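ML032222a iGluR (Mnemiopsis leidyi, PDB 4YKI) binds glycine through the ligand-binding domain of a ctenophore ionotropic glutamate receptor, whose subunits form glycine-activated ion channels. Local coordinates at residues R8-G13 against L49-E54; G13-Q18 against Y55-D60; Q18-F23 against S35-D40; L92-A97 against E213-L218; I113-K118 against L182-D187. One frame throughout, in Å; residues are numbered along the deposited sequence. Where two conformers were deposited one is given.

Contact 1 of 5, residues R8-G13 against L49-E54; sequences RHLRLG and LGFTYE
Strands 9-13 and 52-56 are the parallel neighbours of a beta-alpha-beta crossover that runs through helix 37-49, and here His9, Leu10 and Arg11 lie beside Thr52, Tyr53 and Glu54. The backbone bonds zigzag: Leu10 N donates to Thr52 O (2.9 Å) and Leu10 O accepts from Glu54 N (3.0 Å), with Thr52 N to Arg8 O and Leu12 N to Glu54 O extending the run. On the face toward the helix, Leu10 CD1 sits over the Phe51 ring, 3.7 Å from its centroid, a CH-pi contact, while Leu12 CD1 meets Tyr53 CB at 3.8 Å. On the other face Arg11 turns its guanidinium from Glu54 to Asp86. There the His9 ring, its CG anti to N (chi1 -178°), spans the neighbouring strand and is held at its edge by two bonds: ND1 and Thr52 OG1 are hydrogen-bonded at 2.8 Å, and NE2 donates in the ring plane to the anti lone pair of Glu54 OE1 at 2.8 Å.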
# COMPACT_ATOMS: atom_id res chain seq x y z
N ARG B 8 25.18 -8.66 -10.64
CA ARG B 8 25.48 -7.75 -9.54
C ARG B 8 25.54 -8.50 -8.22
O ARG B 8 24.92 -9.55 -8.07
CB ARG B 8 24.43 -6.63 -9.47
CG ARG B 8 24.33 -5.78 -10.74
CD ARG B 8 25.50 -4.84 -10.96
NE ARG B 8 25.31 -4.12 -12.21
CZ ARG B 8 25.99 -3.06 -12.59
NH1 ARG B 8 26.92 -2.54 -11.82
NH2 ARG B 8 25.72 -2.50 -13.76
N HIS B 9 26.28 -7.94 -7.28
CA HIS B 9 26.30 -8.43 -5.91
C HIS B 9 25.75 -7.34 -5.01
O HIS B 9 26.39 -6.31 -4.81
CB HIS B 9 27.72 -8.79 -5.45
CG HIS B 9 27.76 -9.34 -4.06
ND1 HIS B 9 27.28 -10.60 -3.75
CD2 HIS B 9 28.16 -8.78 -2.89
CE1 HIS B 9 27.41 -10.80 -2.45
NE2 HIS B 9 27.93 -9.71 -1.91
N LEU B 10 24.55 -7.56 -4.48
CA LEU B 10 23.90 -6.60 -3.63
C LEU B 10 24.22 -6.80 -2.16
O LEU B 10 24.22 -7.91 -1.66
CB LEU B 10 22.38 -6.65 -3.83
CG LEU B 10 21.81 -6.33 -5.22
CD1 LEU B 10 20.28 -6.29 -5.18
CD2 LEU B 10 22.40 -5.03 -5.78
N ARG B 11 24.47 -5.70 -1.47
CA ARG B 11 24.59 -5.67 -0.03
C ARG B 11 23.24 -5.21 0.50
O ARG B 11 22.79 -4.11 0.16
CB ARG B 11 25.72 -4.73 0.41
CG ARG B 11 27.14 -5.13 -0.06
CD ARG B 11 27.55 -4.63 -1.47
NE ARG B 11 27.10 -3.26 -1.65
CZ ARG B 11 27.66 -2.18 -1.14
NH1 ARG B 11 28.83 -2.23 -0.53
NH2 ARG B 11 27.02 -1.02 -1.28
N LEU B 12 22.60 -6.04 1.30
CA LEU B 12 21.23 -5.80 1.75
C LEU B 12 21.20 -5.51 3.23
O LEU B 12 21.65 -6.32 4.04
CB LEU B 12 20.34 -7.01 1.45
CG LEU B 12 20.29 -7.41 -0.04
CD1 LEU B 12 19.42 -8.66 -0.18
CD2 LEU B 12 19.77 -6.27 -0.90
N GLY B 13 20.70 -4.34 3.62
CA GLY B 13 20.55 -4.02 5.02
C GLY B 13 19.40 -4.79 5.63
O GLY B 13 18.31 -4.83 5.05
N LEU B 49 16.10 -12.12 -10.92
CA LEU B 49 16.83 -10.96 -11.43
C LEU B 49 18.32 -11.19 -11.63
O LEU B 49 19.01 -10.36 -12.23
CB LEU B 49 16.60 -9.76 -10.52
CG LEU B 49 15.17 -9.20 -10.56
CD1 LEU B 49 14.88 -8.24 -9.44
CD2 LEU B 49 14.92 -8.50 -11.91
N GLY B 50 18.83 -12.30 -11.10
CA GLY B 50 20.18 -12.75 -11.41
C GLY B 50 21.29 -12.14 -10.59
O GLY B 50 22.44 -12.15 -11.04
N PHE B 51 20.99 -11.63 -9.40
CA PHE B 51 22.03 -11.08 -8.53
C PHE B 51 22.39 -12.06 -7.43
O PHE B 51 21.61 -12.94 -7.09
CB PHE B 51 21.62 -9.72 -7.92
CG PHE B 51 20.36 -9.73 -7.05
CD1 PHE B 51 20.43 -10.06 -5.70
CD2 PHE B 51 19.12 -9.39 -7.57
CE1 PHE B 51 19.30 -10.04 -4.91
CE2 PHE B 51 17.98 -9.38 -6.77
CZ PHE B 51 18.07 -9.70 -5.45
N THR B 52 23.60 -11.90 -6.89
CA THR B 52 23.96 -12.52 -5.62
C THR B 52 23.83 -11.46 -4.53
O THR B 52 23.69 -10.28 -4.82
CB THR B 52 25.38 -13.08 -5.64
OG1 THR B 52 26.31 -12.02 -5.90
CG2 THR B 52 25.53 -14.14 -6.69
N TYR B 53 23.85 -11.86 -3.27
CA TYR B 53 23.63 -10.90 -2.21
C TYR B 53 24.26 -11.37 -0.91
O TYR B 53 24.65 -12.53 -0.75
CB TYR B 53 22.12 -10.64 -2.00
CG TYR B 53 21.35 -11.87 -1.61
CD1 TYR B 53 20.89 -12.75 -2.58
CD2 TYR B 53 21.13 -12.19 -0.28
CE1 TYR B 53 20.23 -13.90 -2.25
CE2 TYR B 53 20.46 -13.36 0.07
CZ TYR B 53 20.02 -14.21 -0.93
OH TYR B 53 19.36 -15.37 -0.64
N GLU B 54 24.35 -10.43 0.02
CA GLU B 54 24.67 -10.70 1.41
C GLU B 54 23.88 -9.72 2.25
O GLU B 54 23.46 -8.68 1.75
CB GLU B 54 26.17 -10.53 1.68
CG GLU B 54 26.66 -9.09 1.54
CD GLU B 54 28.15 -8.97 1.67
OE1 GLU B 54 28.82 -8.99 0.62
OE2 GLU B 54 28.64 -8.86 2.82
O HOH W 1 27.39 -11.61 -8.40

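Contact 2 of 5, residues G13-Q18 against Y55-D60; sequences GSVEEQ and YIQPDD
Gln57 lies along Ser14 and Val15 just where strand 9-13 gives way to the loop that follows. Its CB is 3.6 Å from Ser14 O, and CG, which chi1 (-54°) sets anti to the carbonyl carbon, comes closer, 3.3 Å from the same Ser14 O. CD passes that oxygen at a longer range, and the extended chain carries OE1 alongside Val15, 3.8 Å from its CA. At the tip OE1 accepts a bond from a water at 2.6 Å, and this water in turn takes the N-H of Glu16 (Glu16 N to water 2.9 Å), which links OE1 to the loop backbone. Ser14 O, pressed by the carbons of Gln57, is buried without a polar partner in the model. Beyond it Val15 CG1 packs on Pro58 CD at 3.7 Å, the two side chains crossing at about a right angle, with Met76 of helix 75-81 touching both. Strand pairing fades here: Ser14 N to Ile56 O is a weak bond, 3.3 Å long. A central parallel strand ending in a loop that reaches the ligand is consistent with the periplasmic-binding-protein-like fold; Glu17, farther along this loop, lines the glycine pocket and makes a salt bridge to Arg144.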
# COMPACT_ATOMS: atom_id res chain seq x y z
N GLY B 13 20.70 -4.34 3.62
CA GLY B 13 20.55 -4.02 5.02
C GLY B 13 19.40 -4.79 5.63
O GLY B 13 18.31 -4.83 5.05
N SER B 14 19.62 -5.35 6.81
CA SER B 14 18.56 -6.03 7.52
C SER B 14 18.95 -6.23 8.98
O SER B 14 20.11 -6.03 9.36
CB SER B 14 18.22 -7.40 6.87
OG SER B 14 16.90 -7.80 7.20
N VAL B 15 17.95 -6.59 9.77
CA VAL B 15 18.11 -7.02 11.15
C VAL B 15 17.03 -8.06 11.44
O VAL B 15 16.06 -8.16 10.71
CB VAL B 15 17.95 -5.86 12.17
CG1 VAL B 15 19.02 -4.83 12.03
CG2 VAL B 15 16.57 -5.20 12.11
N GLU B 16 17.17 -8.80 12.53
CA GLU B 16 16.08 -9.67 12.95
C GLU B 16 14.86 -8.84 13.33
O GLU B 16 14.98 -7.86 14.05
CB GLU B 16 16.48 -10.56 14.12
CG GLU B 16 15.36 -11.42 14.67
CD GLU B 16 15.92 -12.55 15.50
OE1 GLU B 16 16.36 -12.29 16.63
OE2 GLU B 16 16.01 -13.67 14.99
N GLU B 17 13.70 -9.26 12.84
CA GLU B 17 12.39 -8.72 13.21
C GLU B 17 11.36 -9.77 12.81
O GLU B 17 10.92 -9.82 11.66
CB GLU B 17 12.10 -7.39 12.50
CG GLU B 17 10.71 -6.85 12.83
CD GLU B 17 10.68 -5.42 13.31
OE1 GLU B 17 11.45 -5.09 14.23
OE2 GLU B 17 9.87 -4.62 12.79
N GLN B 18 10.99 -10.62 13.74
CA GLN B 18 10.14 -11.75 13.41
C GLN B 18 8.73 -11.22 13.12
O GLN B 18 8.27 -10.32 13.80
CB GLN B 18 10.15 -12.79 14.54
CG GLN B 18 11.57 -13.31 14.75
CD GLN B 18 11.73 -14.31 15.87
OE1 GLN B 18 10.76 -14.80 16.43
NE2 GLN B 18 12.98 -14.63 16.19
N TYR B 55 23.71 -10.04 3.52
CA TYR B 55 23.03 -9.16 4.45
C TYR B 55 24.04 -8.48 5.37
O TYR B 55 24.97 -9.12 5.86
CB TYR B 55 22.03 -9.95 5.28
CG TYR B 55 20.86 -10.55 4.52
CD1 TYR B 55 19.82 -9.75 4.05
CD2 TYR B 55 20.78 -11.91 4.29
CE1 TYR B 55 18.75 -10.30 3.39
CE2 TYR B 55 19.71 -12.47 3.62
CZ TYR B 55 18.69 -11.66 3.19
OH TYR B 55 17.58 -12.20 2.56
N ILE B 56 23.83 -7.20 5.61
CA ILE B 56 24.70 -6.39 6.48
C ILE B 56 23.82 -5.69 7.51
O ILE B 56 22.89 -4.94 7.18
CB ILE B 56 25.48 -5.33 5.68
CG1 ILE B 56 26.37 -6.04 4.64
CG2 ILE B 56 26.30 -4.38 6.61
CD1 ILE B 56 27.32 -5.16 3.87
N GLN B 57 24.10 -5.98 8.78
CA GLN B 57 23.39 -5.34 9.87
C GLN B 57 24.12 -4.10 10.35
O GLN B 57 25.33 -4.08 10.42
CB GLN B 57 23.26 -6.31 11.04
CG GLN B 57 22.65 -7.63 10.68
CD GLN B 57 22.25 -8.40 11.91
OE1 GLN B 57 21.40 -7.96 12.69
NE2 GLN B 57 22.87 -9.56 12.11
N PRO B 58 23.38 -3.05 10.73
CA PRO B 58 24.06 -1.89 11.31
C PRO B 58 24.61 -2.22 12.68
O PRO B 58 23.96 -2.92 13.45
CB PRO B 58 22.95 -0.85 11.42
CG PRO B 58 21.73 -1.67 11.62
CD PRO B 58 21.92 -2.91 10.76
N ASP B 59 25.80 -1.73 12.98
CA ASP B 59 26.40 -1.97 14.28
C ASP B 59 25.50 -1.48 15.43
O ASP B 59 25.48 -2.08 16.51
CB ASP B 59 27.77 -1.27 14.34
CG ASP B 59 28.75 -1.81 13.31
OD1 ASP B 59 28.69 -3.02 13.03
OD2 ASP B 59 29.60 -1.03 12.81
N ASP B 60 24.76 -0.41 15.21
CA ASP B 60 23.91 0.15 16.26
C ASP B 60 22.60 -0.64 16.44
O ASP B 60 21.88 -0.37 17.38
CB ASP B 60 23.67 1.66 16.05
CG ASP B 60 22.89 2.02 14.78
OD1 ASP B 60 22.23 1.14 14.17
OD2 ASP B 60 22.93 3.23 14.43
O HOH W 2 19.46 -8.69 14.33

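Contact 3 of 5, residues Q18-F23 against S35-D40; sequences QPFMFF and SGMVND
Met21 has CG anti to its carbonyl carbon (chi1 -75°) and bends at chi2 (-61°) and again at chi3, bringing its sulfur to the start of the helix, where SD lies 3.5 Å from Asn39 N and CE packs on Val38 CG1 at 4.0 Å. Met37, extended with CG anti to its N, runs beside Phe20 in the same direction and brings SD obliquely to its ring, 5.0 Å from the centroid, a Met-aromatic contact. Between them the loop closes off the N-terminus of helix 37-49: Met37 N bonds Pro19 O at 3.2 Å and Val38 N bonds Phe20 O at 2.9 Å, while Gly36 holds the N-cap position, where a CB would collide with Phe20 O. Phe20 and Met21 both face Glu17, a classic beta bulge. Replacing Met21 by an alanine would probably open a gap against Val38 and Asn39. Phe22 and Ser35 make an antiparallel hydrogen-bonded pair, Phe22 N to Ser35 O at 2.7 Å, and Ser35 OG rests 3.4 Å from Phe22 CB.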
# COMPACT_ATOMS: atom_id res chain seq x y z
N GLN B 18 10.99 -10.62 13.74
CA GLN B 18 10.14 -11.75 13.41
C GLN B 18 8.73 -11.22 13.12
O GLN B 18 8.27 -10.32 13.80
CB GLN B 18 10.15 -12.79 14.54
CG GLN B 18 11.57 -13.31 14.75
CD GLN B 18 11.73 -14.31 15.87
OE1 GLN B 18 10.76 -14.80 16.43
NE2 GLN B 18 12.98 -14.63 16.19
N PRO B 19 8.06 -11.77 12.10
CA PRO B 19 8.37 -12.96 11.29
C PRO B 19 8.97 -12.58 9.93
O PRO B 19 9.06 -13.43 9.05
CB PRO B 19 6.99 -13.57 11.08
CG PRO B 19 6.12 -12.39 10.90
CD PRO B 19 6.67 -11.33 11.86
N PHE B 20 9.36 -11.32 9.77
CA PHE B 20 9.96 -10.84 8.54
C PHE B 20 11.38 -11.37 8.35
O PHE B 20 11.73 -11.83 7.26
CB PHE B 20 9.92 -9.32 8.54
CG PHE B 20 8.51 -8.77 8.59
CD1 PHE B 20 7.68 -8.89 7.50
CD2 PHE B 20 8.01 -8.21 9.75
CE1 PHE B 20 6.38 -8.42 7.54
CE2 PHE B 20 6.71 -7.74 9.80
CZ PHE B 20 5.89 -7.85 8.70
N MET B 21 12.18 -11.34 9.41
CA MET B 21 13.55 -11.88 9.40
C MET B 21 13.84 -12.52 10.75
O MET B 21 13.51 -11.97 11.80
CB MET B 21 14.61 -10.82 9.13
CG MET B 21 14.69 -10.37 7.69
SD MET B 21 15.11 -11.73 6.58
CE MET B 21 16.31 -10.91 5.55
N PHE B 22 14.48 -13.69 10.66
CA PHE B 22 15.05 -14.43 11.77
C PHE B 22 16.55 -14.53 11.49
O PHE B 22 16.94 -14.87 10.37
CB PHE B 22 14.47 -15.86 11.83
CG PHE B 22 12.98 -15.93 12.09
CD1 PHE B 22 12.06 -15.66 11.08
CD2 PHE B 22 12.50 -16.36 13.31
CE1 PHE B 22 10.70 -15.76 11.31
CE2 PHE B 22 11.14 -16.47 13.54
CZ PHE B 22 10.25 -16.18 12.55
N PHE B 23 17.38 -14.25 12.49
CA PHE B 23 18.84 -14.32 12.35
C PHE B 23 19.41 -15.30 13.36
O PHE B 23 19.30 -15.10 14.56
CB PHE B 23 19.47 -12.93 12.56
CG PHE B 23 20.98 -12.93 12.48
CD1 PHE B 23 21.62 -13.17 11.28
CD2 PHE B 23 21.76 -12.71 13.61
CE1 PHE B 23 22.99 -13.19 11.20
CE2 PHE B 23 23.14 -12.72 13.52
CZ PHE B 23 23.76 -12.97 12.32
N SER B 35 16.40 -16.26 7.69
CA SER B 35 15.17 -16.89 7.23
C SER B 35 14.02 -15.93 7.51
O SER B 35 14.16 -14.97 8.25
CB SER B 35 14.94 -18.24 7.91
OG SER B 35 14.86 -18.09 9.31
N GLY B 36 12.86 -16.21 6.92
CA GLY B 36 11.66 -15.45 7.18
C GLY B 36 10.99 -14.96 5.91
O GLY B 36 11.43 -15.26 4.80
N MET B 37 9.89 -14.23 6.08
CA MET B 37 9.13 -13.71 4.94
C MET B 37 9.98 -12.87 4.01
O MET B 37 9.94 -13.04 2.79
CB MET B 37 7.94 -12.91 5.45
CG MET B 37 7.18 -12.20 4.35
SD MET B 37 5.71 -11.40 4.98
CE MET B 37 4.98 -10.73 3.49
N VAL B 38 10.74 -11.93 4.57
CA VAL B 38 11.56 -11.07 3.72
C VAL B 38 12.67 -11.87 3.04
O VAL B 38 12.97 -11.67 1.88
CB VAL B 38 12.11 -9.85 4.51
CG1 VAL B 38 13.19 -9.12 3.75
CG2 VAL B 38 10.95 -8.89 4.81
N ASN B 39 13.30 -12.80 3.77
CA ASN B 39 14.30 -13.64 3.16
C ASN B 39 13.74 -14.40 1.95
O ASN B 39 14.39 -14.50 0.92
CB ASN B 39 14.90 -14.62 4.16
CG ASN B 39 16.03 -15.41 3.55
OD1 ASN B 39 17.05 -14.86 3.17
ND2 ASN B 39 15.84 -16.72 3.45
N ASP B 40 12.54 -14.95 2.10
CA ASP B 40 11.91 -15.67 0.98
C ASP B 40 11.68 -14.74 -0.21
O ASP B 40 11.85 -15.15 -1.34
CB ASP B 40 10.57 -16.30 1.41
CG ASP B 40 10.73 -17.54 2.27
OD1 ASP B 40 11.85 -18.07 2.40
OD2 ASP B 40 9.69 -18.00 2.77
O HOH W 3 17.33 -17.94 10.61

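Contact 4 of 5, residues L92-A97 against E213-L218; sequences LSTNSA and EYAFGL. With MG (magnesium ion), chain D; GLY (glycine), chain E.
Leu92 and Ala215 form an antiparallel hydrogen-bonded pair, followed by the non-hydrogen-bonded pair Ser93 and Tyr214, with Thr94 N to Glu213 O as the next backbone bond. This joins strand 91-93 to the long strand 202-218 in the periplasmic-binding-protein-like fold, right under the bound glycine. Ser93 N gives the ligand an almost straight bond, 2.9 Å to OXT (174°), and Arg98 and the N of His145 add further bonds to the glycine. Ser93 OG lies in the plane of the Tyr214 ring at its edge, 3.3 Å from CE1; both hydroxyls bond to the Glu188 carboxylate, which also takes a bond from glycine and so ties the two side chains to the ligand. Leu92, its CG anti to N, splits its methyls: CD1 lies 3.9 Å from glycine OXT and CD2 rests on Gly217 CA at 3.7 Å, where a CB on Gly217 would clash with it. Thr94 keeps OG1 between N and the carbonyl carbon (chi1 56°), facing Glu213 N, which donates to it at 3.0 Å. Glu213 runs beside Thr94 but bends at chi2 (-77°) toward a magnesium ion, which Asp110 of the same chain and Asp110 and Glu213 of the second subunit also bind. Its OE2, also bonded by Arg236 of the second subunit, meets the ion at 2.1 Å, while Glu213 OE1 accepts a bond from a magnesium-bound water at 2.6 Å.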
# COMPACT_ATOMS: atom_id res chain seq x y z
N LEU B 92 10.37 -2.27 6.35
CA LEU B 92 10.80 -0.88 6.53
C LEU B 92 9.58 0.03 6.38
O LEU B 92 9.02 0.17 5.29
CB LEU B 92 11.90 -0.46 5.56
CG LEU B 92 12.57 0.87 5.90
CD1 LEU B 92 13.38 0.80 7.19
CD2 LEU B 92 13.44 1.32 4.75
N SER B 93 9.19 0.68 7.47
CA SER B 93 8.00 1.52 7.45
C SER B 93 8.24 2.80 6.67
O SER B 93 9.31 3.40 6.73
CB SER B 93 7.62 1.87 8.87
OG SER B 93 7.44 0.67 9.59
N THR B 94 7.20 3.22 5.95
CA THR B 94 7.24 4.47 5.19
C THR B 94 6.92 5.66 6.08
O THR B 94 5.86 5.69 6.72
CB THR B 94 6.27 4.42 3.99
OG1 THR B 94 4.95 4.11 4.44
CG2 THR B 94 6.74 3.37 3.00
N ASN B 95 7.85 6.62 6.13
CA ASN B 95 7.60 7.91 6.78
C ASN B 95 8.29 9.04 6.03
O ASN B 95 9.22 8.83 5.27
CB ASN B 95 7.90 7.91 8.30
CG ASN B 95 9.36 7.74 8.66
OD1 ASN B 95 10.20 8.51 8.22
ND2 ASN B 95 9.64 6.79 9.54
N SER B 96 7.77 10.24 6.22
CA SER B 96 8.23 11.40 5.49
C SER B 96 9.69 11.75 5.81
O SER B 96 10.43 12.20 4.95
CB SER B 96 7.31 12.59 5.73
OG SER B 96 6.03 12.37 5.13
N ALA B 97 10.10 11.57 7.06
CA ALA B 97 11.48 11.87 7.44
C ALA B 97 12.43 11.01 6.58
O ALA B 97 13.36 11.52 5.98
CB ALA B 97 11.71 11.63 8.94
N GLU B 213 2.99 1.97 5.15
CA GLU B 213 3.33 0.74 4.44
C GLU B 213 4.63 0.18 4.97
O GLU B 213 5.49 0.92 5.47
CB GLU B 213 3.60 1.04 2.98
CG GLU B 213 2.43 1.50 2.19
CD GLU B 213 1.49 0.38 1.80
OE1 GLU B 213 1.79 -0.82 2.06
OE2 GLU B 213 0.45 0.69 1.18
N TYR B 214 4.81 -1.12 4.78
CA TYR B 214 6.12 -1.72 4.73
C TYR B 214 6.58 -1.81 3.27
O TYR B 214 5.82 -2.19 2.38
CB TYR B 214 6.12 -3.13 5.34
CG TYR B 214 5.87 -3.19 6.82
CD1 TYR B 214 6.37 -2.21 7.67
CD2 TYR B 214 5.16 -4.23 7.37
CE1 TYR B 214 6.15 -2.28 9.06
CE2 TYR B 214 4.97 -4.33 8.73
CZ TYR B 214 5.45 -3.36 9.57
OH TYR B 214 5.20 -3.50 10.91
N ALA B 215 7.83 -1.44 3.04
CA ALA B 215 8.45 -1.49 1.75
C ALA B 215 9.93 -1.77 1.96
O ALA B 215 10.38 -1.92 3.10
CB ALA B 215 8.23 -0.17 1.01
N PHE B 216 10.68 -1.88 0.87
CA PHE B 216 12.14 -1.93 0.97
C PHE B 216 12.66 -0.49 0.78
O PHE B 216 12.02 0.36 0.14
CB PHE B 216 12.73 -2.88 -0.08
CG PHE B 216 12.47 -4.36 0.17
CD1 PHE B 216 11.93 -4.84 1.34
CD2 PHE B 216 12.82 -5.26 -0.81
CE1 PHE B 216 11.73 -6.21 1.52
CE2 PHE B 216 12.62 -6.63 -0.63
CZ PHE B 216 12.08 -7.07 0.55
N GLY B 217 13.85 -0.22 1.32
CA GLY B 217 14.49 1.08 1.16
C GLY B 217 15.54 1.06 0.06
O GLY B 217 16.27 0.08 -0.07
N LEU B 218 15.59 2.12 -0.74
CA LEU B 218 16.51 2.25 -1.85
C LEU B 218 17.17 3.61 -1.81
O LEU B 218 16.52 4.59 -1.47
CB LEU B 218 15.77 2.10 -3.19
CG LEU B 218 15.31 0.66 -3.47
CD1 LEU B 218 14.15 0.60 -4.47
CD2 LEU B 218 16.48 -0.16 -3.95
MG MG D . -1.21 -0.45 0.72
N GLY E . 9.42 -1.54 11.15
CA GLY E . 10.21 -0.60 11.99
C GLY E . 10.79 0.56 11.23
O GLY E . 11.38 1.45 11.89
OXT GLY E . 10.69 0.60 9.99
O HOH W 4 -0.05 -2.21 0.85
O HOH W 5 -2.20 1.40 0.46

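Contact 5 of 5, residues I113-K118 against L182-D187; sequences IKAVVK and LFVFID
The rings of Phe183 and Phe185 turn from strand 113-118 to helix 171-179, Phe183 meeting Thr177 and Phe185 meeting Ala174, so that Phe185 touches Val116 through its CB, 4.3 Å from CG2. The peptide planes meet unevenly: Phe185 N points nearly along the C=O of Val116 (3.0 Å to its O), whereas Lys114 N stands above the carbonyl plane of Asp187, 2.9 Å from its O. At the far end Leu182 and Phe183 face Lys118 as a G1 beta bulge. On the face opposite the phenylalanines, Val184 straddles two neighbours: CG1, anti to N (chi1 176°), nears Ala115 CB at 4.1 Å, and CG2 meets Val117 CG2 at 3.8 Å. A glycine in place of Val184 is likely to open a gap beside Ala115 and Val117. Next to it Ile186 CG2 and Ile113 CG2 touch at 3.6 Å. Backbone bonds and hydrocarbon thus join the pair, while its polar ends find partners outside: Asp187 with Arg144, Lys118 with Asp201 and Arg179 O, Lys114 with Ser204.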
# COMPACT_ATOMS: atom_id res chain seq x y z
N ILE B 113 0.04 2.06 13.55
CA ILE B 113 0.55 2.08 14.91
C ILE B 113 -0.47 1.44 15.84
O ILE B 113 -1.67 1.69 15.73
CB ILE B 113 0.89 3.52 15.36
CG1 ILE B 113 1.93 4.16 14.44
CG2 ILE B 113 1.36 3.55 16.81
CD1 ILE B 113 3.24 3.39 14.35
N LYS B 114 0.03 0.56 16.71
CA LYS B 114 -0.79 -0.16 17.66
C LYS B 114 -0.17 -0.07 19.06
O LYS B 114 1.03 -0.28 19.23
CB LYS B 114 -0.93 -1.63 17.26
CG LYS B 114 -1.84 -2.39 18.21
CD LYS B 114 -2.05 -3.82 17.80
CE LYS B 114 -3.06 -4.51 18.71
NZ LYS B 114 -4.42 -3.87 18.69
N ALA B 115 -1.00 0.23 20.05
CA ALA B 115 -0.59 0.24 21.44
C ALA B 115 -1.19 -0.94 22.16
O ALA B 115 -2.37 -1.25 21.99
CB ALA B 115 -0.99 1.53 22.13
N VAL B 116 -0.37 -1.58 22.98
CA VAL B 116 -0.81 -2.72 23.78
C VAL B 116 -0.38 -2.52 25.22
O VAL B 116 0.54 -1.78 25.51
CB VAL B 116 -0.26 -4.07 23.24
CG1 VAL B 116 -0.79 -4.34 21.84
CG2 VAL B 116 1.26 -4.11 23.26
N VAL B 117 -1.07 -3.21 26.11
CA VAL B 117 -0.94 -3.00 27.55
C VAL B 117 -1.01 -4.33 28.30
O VAL B 117 -1.79 -5.23 27.96
CB VAL B 117 -2.05 -2.02 28.07
CG1 VAL B 117 -3.44 -2.56 27.86
CG2 VAL B 117 -1.81 -1.65 29.53
N LYS B 118 -0.19 -4.43 29.35
CA LYS B 118 -0.34 -5.49 30.34
C LYS B 118 -0.64 -4.86 31.69
O LYS B 118 0.05 -3.93 32.12
CB LYS B 118 0.93 -6.35 30.42
CG LYS B 118 0.89 -7.40 31.49
CD LYS B 118 2.03 -8.39 31.40
CE LYS B 118 2.06 -9.26 32.64
NZ LYS B 118 3.01 -10.38 32.46
N LEU B 182 2.27 -3.56 33.92
CA LEU B 182 1.96 -2.15 34.12
C LEU B 182 2.68 -1.25 33.11
O LEU B 182 3.28 -0.22 33.46
CB LEU B 182 2.22 -1.75 35.58
CG LEU B 182 1.29 -2.43 36.59
CD1 LEU B 182 1.80 -2.17 38.01
CD2 LEU B 182 -0.13 -1.97 36.43
N PHE B 183 2.57 -1.64 31.85
CA PHE B 183 3.34 -1.02 30.80
C PHE B 183 2.51 -0.98 29.52
O PHE B 183 1.75 -1.95 29.22
CB PHE B 183 4.65 -1.78 30.58
CG PHE B 183 5.66 -1.03 29.73
CD1 PHE B 183 6.39 -0.01 30.28
CD2 PHE B 183 5.82 -1.33 28.38
CE1 PHE B 183 7.29 0.70 29.52
CE2 PHE B 183 6.73 -0.61 27.61
CZ PHE B 183 7.47 0.38 28.18
N VAL B 184 2.61 0.13 28.79
CA VAL B 184 2.05 0.25 27.45
C VAL B 184 3.21 0.38 26.44
O VAL B 184 4.06 1.29 26.53
CB VAL B 184 1.14 1.49 27.32
CG1 VAL B 184 0.63 1.65 25.88
CG2 VAL B 184 -0.04 1.42 28.27
N PHE B 185 3.24 -0.53 25.48
CA PHE B 185 4.21 -0.50 24.40
C PHE B 185 3.49 -0.06 23.14
O PHE B 185 2.46 -0.63 22.78
CB PHE B 185 4.84 -1.89 24.24
CG PHE B 185 5.82 -2.03 23.09
CD1 PHE B 185 6.66 -1.00 22.72
CD2 PHE B 185 5.89 -3.22 22.39
CE1 PHE B 185 7.55 -1.18 21.65
CE2 PHE B 185 6.77 -3.37 21.34
CZ PHE B 185 7.58 -2.34 20.98
N ILE B 186 4.02 0.96 22.48
CA ILE B 186 3.44 1.52 21.27
C ILE B 186 4.35 1.17 20.11
O ILE B 186 5.51 1.61 20.09
CB ILE B 186 3.32 3.07 21.38
CG1 ILE B 186 2.51 3.47 22.62
CG2 ILE B 186 2.69 3.66 20.10
CD1 ILE B 186 2.55 4.97 22.95
N ASP B 187 3.85 0.39 19.17
CA ASP B 187 4.67 -0.08 18.05
C ASP B 187 3.79 -0.31 16.82
O ASP B 187 2.90 0.51 16.55
CB ASP B 187 5.52 -1.31 18.43
CG ASP B 187 6.71 -1.48 17.49
OD1 ASP B 187 7.70 -0.71 17.65
OD2 ASP B 187 6.63 -2.33 16.59

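Contacts 1 and 2 follow one pair of strands, 9-13 and 52-56, from a partly exposed start with polar side-chain bonds to a fraying end with a weak bond and a water bridge. Contact 3, more buried, meets contact 2 through Tyr55, which reaches both Asn39 and Met21, and it couples to contact 4 where Phe20 meets Tyr214. Contact 4, closest to the chain's centre, is fully buried yet carries the polar sites, glycine on one side and a magnesium ion at the subunit interface. Contact 5 lies in the same mixed sheet, strand 109-118 neighbouring 202-218, and is also buried, but is chiefly apolar and sits on the far side of the chain's centre from contact 1.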